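Local coordinates for proteasome accessory factor B/C (PafBC) (Paenarthrobacter aurescens, PDB 6SJ9), which probably acts as a transcriptional regulator of the bacterial DNA damage response, combining winged helix-turn-helix and WYL domains in one chain, at residues 499-507 with 560-568. Numbering follows the deposited sequence.
Sequences IREGRQLRL and NGRAVSGSA
Gln504 N donates to Arg562 O (2.8 Å), and Val564 N donates to Gly502 O (2.9 Å). These two backbone bonds bracket Arg503 and Ala563, which, with their CA atoms 4.6 Å apart, form an antiparallel non-hydrogen-bonded pair whose side chains diverge. Before the corner at Gly561 a weak bond runs from Asn560 N to Gln504 O, so Gln504 is bonded on both sides of the turn. A water sits at the corner, 2.7 Å from both Gln504 O and Arg562 O.

The side-chain evidence centres on two amides. Asn560 ND2 meets Gln504 OE1 at 2.8 Å, nearly straight at 175°, in the carbonyl plane and on a lone pair, although the two amide planes stand 61° apart. Gln504 reaches this point with its chain extended beyond CG (chi2 178°), while its NE2 is held by Asp523 of strand 517-530. At the other end of the Asn560 amide, OD1 accepts from Arg562 N at 3.0 Å, an Asx turn that bends the chain through Gly561.

The Val564 methyls pack on backbone carbonyls: CG1 lies 3.6 Å from Arg503 O, and CG2 rests against Gly502 O.

Within 499-507, a salt bridge joins Arg503 to Glu501 (NE to OE1 2.6 Å), NE and NH2 gripping the one oxygen side-on, in the guanidinium plane.

Gly502, with a positive phi, makes a Schellman motif after helix 489-501 and leads directly into strand 503-510, so the contact joins a helix-to-strand turn to the exit of edge strand 554-560, at the rim of the five-stranded antiparallel sheet of an Sm-like WYL domain.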
ATOM      1  N   ILE A 499      -1.663  -8.465 -30.303  1.00 35.97           N
ATOM      2  CA  ILE A 499      -2.171  -7.152 -29.886  1.00 34.51           C
ATOM      3  C   ILE A 499      -2.176  -6.208 -31.069  1.00 39.63           C
ATOM      4  O   ILE A 499      -3.175  -5.531 -31.346  1.00 42.95           O
ATOM      5  CB  ILE A 499      -1.335  -6.578 -28.729  1.00 37.26           C
ATOM      6  CG1 ILE A 499      -1.550  -7.424 -27.442  1.00 36.68           C
ATOM      7  CG2 ILE A 499      -1.698  -5.058 -28.526  1.00 36.95           C
ATOM      8  CD1 ILE A 499      -0.551  -7.076 -26.303  1.00 39.08           C
ATOM      9  N   ARG A 500      -1.061  -6.172 -31.799  1.00 39.08           N
ATOM     10  CA  ARG A 500      -0.931  -5.248 -32.917  1.00 45.33           C
ATOM     11  C   ARG A 500      -1.924  -5.543 -34.036  1.00 44.46           C
ATOM     12  O   ARG A 500      -2.503  -4.622 -34.610  1.00 48.21           O
ATOM     13  CB  ARG A 500       0.496  -5.324 -33.481  1.00 53.93           C
ATOM     14  CG  ARG A 500       0.855  -4.150 -34.395  1.00 60.93           C
ATOM     15  CD  ARG A 500       2.289  -4.286 -34.962  1.00 64.07           C
ATOM     16  NE  ARG A 500       2.428  -5.484 -35.791  1.00 70.04           N
ATOM     17  CZ  ARG A 500       3.249  -6.504 -35.508  1.00 73.93           C
ATOM     18  NH1 ARG A 500       4.024  -6.469 -34.412  1.00 70.33           N
ATOM     19  NH2 ARG A 500       3.292  -7.561 -36.319  1.00 77.04           N
ATOM     20  N   GLU A 501      -2.161  -6.815 -34.336  1.00 41.43           N
ATOM     21  CA  GLU A 501      -3.059  -7.208 -35.406  1.00 39.13           C
ATOM     22  C   GLU A 501      -4.485  -7.489 -34.949  1.00 39.94           C
ATOM     23  O   GLU A 501      -5.315  -7.846 -35.781  1.00 40.23           O
ATOM     24  CB  GLU A 501      -2.469  -8.419 -36.133  1.00 43.11           C
ATOM     25  CG  GLU A 501      -1.102  -8.036 -36.755  1.00 46.65           C
ATOM     26  CD  GLU A 501      -0.364  -9.217 -37.368  1.00 53.53           C
ATOM     27  OE1 GLU A 501      -0.853 -10.380 -37.354  1.00 54.40           O
ATOM     28  OE2 GLU A 501       0.752  -8.966 -37.846  1.00 54.32           O
ATOM     29  N   GLY A 502      -4.808  -7.329 -33.670  1.00 36.48           N
ATOM     30  CA  GLY A 502      -6.200  -7.528 -33.284  1.00 33.14           C
ATOM     31  C   GLY A 502      -6.629  -8.998 -33.268  1.00 34.62           C
ATOM     32  O   GLY A 502      -7.781  -9.295 -33.585  1.00 37.19           O
ATOM     33  N   ARG A 503      -5.723  -9.926 -32.938  1.00 35.56           N
ATOM     34  CA  ARG A 503      -6.017 -11.373 -32.992  1.00 38.83           C
ATOM     35  C   ARG A 503      -6.272 -11.964 -31.608  1.00 38.92           C
ATOM     36  O   ARG A 503      -5.479 -11.772 -30.673  1.00 37.14           O
ATOM     37  CB  ARG A 503      -4.862 -12.189 -33.616  1.00 34.06           C
ATOM     38  CG  ARG A 503      -4.424 -11.708 -34.998  1.00 35.58           C
ATOM     39  CD  ARG A 503      -3.323 -12.598 -35.604  1.00 37.31           C
ATOM     40  NE  ARG A 503      -2.881 -11.942 -36.821  1.00 38.82           N
ATOM     41  CZ  ARG A 503      -3.517 -12.019 -37.999  1.00 41.60           C
ATOM     42  NH1 ARG A 503      -4.623 -12.780 -38.159  1.00 34.59           N
ATOM     43  NH2 ARG A 503      -3.061 -11.298 -39.020  1.00 41.12           N
ATOM     44  N   GLN A 504      -7.280 -12.808 -31.546  1.00 36.32           N
ATOM     45  CA  GLN A 504      -7.504 -13.627 -30.367  1.00 39.15           C
ATOM     46  C   GLN A 504      -6.458 -14.748 -30.279  1.00 40.80           C
ATOM     47  O   GLN A 504      -5.935 -15.235 -31.291  1.00 41.36           O
ATOM     48  CB  GLN A 504      -8.916 -14.216 -30.431  1.00 41.18           C
ATOM     49  CG  GLN A 504      -9.619 -14.167 -29.155  1.00 46.24           C
ATOM     50  CD  GLN A 504     -11.035 -14.695 -29.225  1.00 44.91           C
ATOM     51  OE1 GLN A 504     -11.245 -15.831 -29.561  1.00 44.56           O
ATOM     52  NE2 GLN A 504     -12.005 -13.854 -28.893  1.00 44.45           N
ATOM     53  N   LEU A 505      -6.164 -15.177 -29.052  1.00 37.64           N
ATOM     54  CA  LEU A 505      -5.191 -16.239 -28.818  1.00 39.48           C
ATOM     55  C   LEU A 505      -5.833 -17.375 -28.043  1.00 35.31           C
ATOM     56  O   LEU A 505      -6.610 -17.157 -27.118  1.00 38.62           O
ATOM     57  CB  LEU A 505      -3.961 -15.723 -28.033  1.00 37.33           C
ATOM     58  CG  LEU A 505      -3.075 -14.712 -28.793  1.00 35.91           C
ATOM     59  CD1 LEU A 505      -1.991 -14.115 -27.914  1.00 34.90           C
ATOM     60  CD2 LEU A 505      -2.335 -15.477 -29.924  1.00 33.00           C
ATOM     61  N   ARG A 506      -5.467 -18.576 -28.412  1.00 35.84           N
ATOM     62  CA  ARG A 506      -5.688 -19.745 -27.585  1.00 32.50           C
ATOM     63  C   ARG A 506      -4.490 -19.890 -26.653  1.00 34.94           C
ATOM     64  O   ARG A 506      -3.380 -20.115 -27.122  1.00 39.37           O
ATOM     65  CB  ARG A 506      -5.783 -21.008 -28.430  1.00 33.44           C
ATOM     66  CG  ARG A 506      -6.173 -22.274 -27.642  1.00 58.99           C
ATOM     67  CD  ARG A 506      -7.565 -22.161 -27.087  1.00 61.17           C
ATOM     68  NE  ARG A 506      -8.103 -23.449 -26.621  1.00 63.49           N
ATOM     69  CZ  ARG A 506      -9.241 -23.563 -25.955  1.00 56.70           C
ATOM     70  NH1 ARG A 506      -9.952 -22.469 -25.698  1.00 48.55           N
ATOM     71  NH2 ARG A 506      -9.660 -24.765 -25.554  1.00 62.08           N
ATOM     72  N   LEU A 507      -4.737 -19.808 -25.351  1.00 35.45           N
ATOM     73  CA  LEU A 507      -3.704 -19.831 -24.327  1.00 36.60           C
ATOM     74  C   LEU A 507      -3.809 -21.127 -23.532  1.00 37.80           C
ATOM     75  O   LEU A 507      -4.905 -21.526 -23.095  1.00 38.89           O
ATOM     76  CB  LEU A 507      -3.850 -18.627 -23.391  1.00 36.60           C
ATOM     77  CG  LEU A 507      -3.125 -18.765 -22.064  1.00 35.27           C
ATOM     78  CD1 LEU A 507      -1.575 -18.748 -22.268  1.00 35.15           C
ATOM     79  CD2 LEU A 507      -3.643 -17.618 -21.148  1.00 34.85           C
ATOM     80  N   ASN A 560      -6.256 -18.298 -32.874  1.00 38.76           N
ATOM     81  CA  ASN A 560      -7.381 -19.203 -33.125  1.00 43.02           C
ATOM     82  C   ASN A 560      -8.202 -18.724 -34.305  1.00 42.54           C
ATOM     83  O   ASN A 560      -9.337 -19.171 -34.498  1.00 37.61           O
ATOM     84  CB  ASN A 560      -8.277 -19.350 -31.896  1.00 44.08           C
ATOM     85  CG  ASN A 560      -8.922 -18.021 -31.484  1.00 41.25           C
ATOM     86  OD1 ASN A 560      -8.816 -17.022 -32.188  1.00 37.76           O
ATOM     87  ND2 ASN A 560      -9.682 -18.050 -30.393  1.00 39.42           N
ATOM     88  N   GLY A 561      -7.683 -17.747 -35.033  1.00 41.72           N
ATOM     89  CA  GLY A 561      -8.288 -17.314 -36.258  1.00 38.62           C
ATOM     90  C   GLY A 561      -9.302 -16.234 -36.065  1.00 39.44           C
ATOM     91  O   GLY A 561      -9.753 -15.654 -37.067  1.00 41.74           O
ATOM     92  N   ARG A 562      -9.693 -15.943 -34.824  1.00 31.61           N
ATOM     93  CA  ARG A 562     -10.734 -14.942 -34.610  1.00 35.67           C
ATOM     94  C   ARG A 562     -10.115 -13.596 -34.233  1.00 37.55           C
ATOM     95  O   ARG A 562      -9.048 -13.554 -33.622  1.00 36.67           O
ATOM     96  CB  ARG A 562     -11.742 -15.423 -33.568  1.00 38.11           C
ATOM     97  CG  ARG A 562     -12.423 -16.704 -34.114  1.00 44.76           C
ATOM     98  CD  ARG A 562     -12.690 -17.745 -33.081  1.00 51.25           C
ATOM     99  NE  ARG A 562     -13.662 -18.725 -33.636  1.00 60.72           N
ATOM    100  CZ  ARG A 562     -13.385 -19.682 -34.545  1.00 52.07           C
ATOM    101  NH1 ARG A 562     -12.165 -19.819 -35.102  1.00 49.74           N
ATOM    102  NH2 ARG A 562     -14.347 -20.469 -34.934  1.00 46.60           N
ATOM    103  N   ALA A 563     -10.840 -12.508 -34.537  1.00 35.16           N
ATOM    104  CA  ALA A 563     -10.486 -11.179 -34.066  1.00 39.01           C
ATOM    105  C   ALA A 563     -10.821 -11.020 -32.593  1.00 38.40           C
ATOM    106  O   ALA A 563     -11.777 -11.617 -32.091  1.00 35.90           O
ATOM    107  CB  ALA A 563     -11.289 -10.089 -34.823  1.00 36.86           C
ATOM    108  N   VAL A 564     -10.065 -10.134 -31.923  1.00 35.96           N
ATOM    109  CA  VAL A 564     -10.339  -9.868 -30.521  1.00 38.23           C
ATOM    110  C   VAL A 564     -11.810  -9.476 -30.398  1.00 43.02           C
ATOM    111  O   VAL A 564     -12.392  -8.855 -31.294  1.00 42.54           O
ATOM    112  CB  VAL A 564      -9.408  -8.788 -29.940  1.00 39.85           C
ATOM    113  CG1 VAL A 564      -7.991  -9.306 -29.872  1.00 38.64           C
ATOM    114  CG2 VAL A 564      -9.496  -7.451 -30.758  1.00 38.37           C
ATOM    115  N   SER A 565     -12.449  -9.974 -29.350  1.00 48.73           N
ATOM    116  CA  SER A 565     -13.893  -9.804 -29.221  1.00 53.04           C
ATOM    117  C   SER A 565     -14.244  -8.384 -28.811  1.00 57.46           C
ATOM    118  O   SER A 565     -15.368  -7.936 -29.042  1.00 59.20           O
ATOM    119  CB  SER A 565     -14.446 -10.787 -28.196  1.00 48.60           C
ATOM    120  OG  SER A 565     -14.067 -10.281 -26.919  1.00 47.06           O
ATOM    121  N   GLY A 566     -13.334  -7.686 -28.143  1.00 60.94           N
ATOM    122  CA  GLY A 566     -13.726  -6.389 -27.638  1.00 69.67           C
ATOM    123  C   GLY A 566     -14.648  -6.430 -26.436  1.00 75.47           C
ATOM    124  O   GLY A 566     -15.411  -5.485 -26.219  1.00 75.25           O
ATOM    125  N   SER A 567     -14.662  -7.538 -25.690  1.00 78.45           N
ATOM    126  CA  SER A 567     -15.466  -7.587 -24.476  1.00 75.19           C
ATOM    127  C   SER A 567     -14.843  -6.813 -23.330  1.00 76.16           C
ATOM    128  O   SER A 567     -15.534  -6.553 -22.340  1.00 74.02           O
ATOM    129  CB  SER A 567     -15.717  -9.020 -24.048  1.00 68.04           C
ATOM    130  OG  SER A 567     -16.331  -9.681 -25.115  1.00 63.87           O
ATOM    131  N   ALA A 568     -13.557  -6.469 -23.422  1.00 79.53           N
ATOM    132  CA  ALA A 568     -12.945  -5.718 -22.334  1.00 83.57           C
ATOM    133  C   ALA A 568     -13.568  -4.323 -22.220  1.00 91.92           C
ATOM    134  O   ALA A 568     -13.875  -3.863 -21.115  1.00 92.86           O
ATOM    135  CB  ALA A 568     -11.431  -5.652 -22.550  1.00 76.54           C
TER
HETATM  136  O   HOH W   1      -6.803 -15.091 -33.884  1.00 36.53           O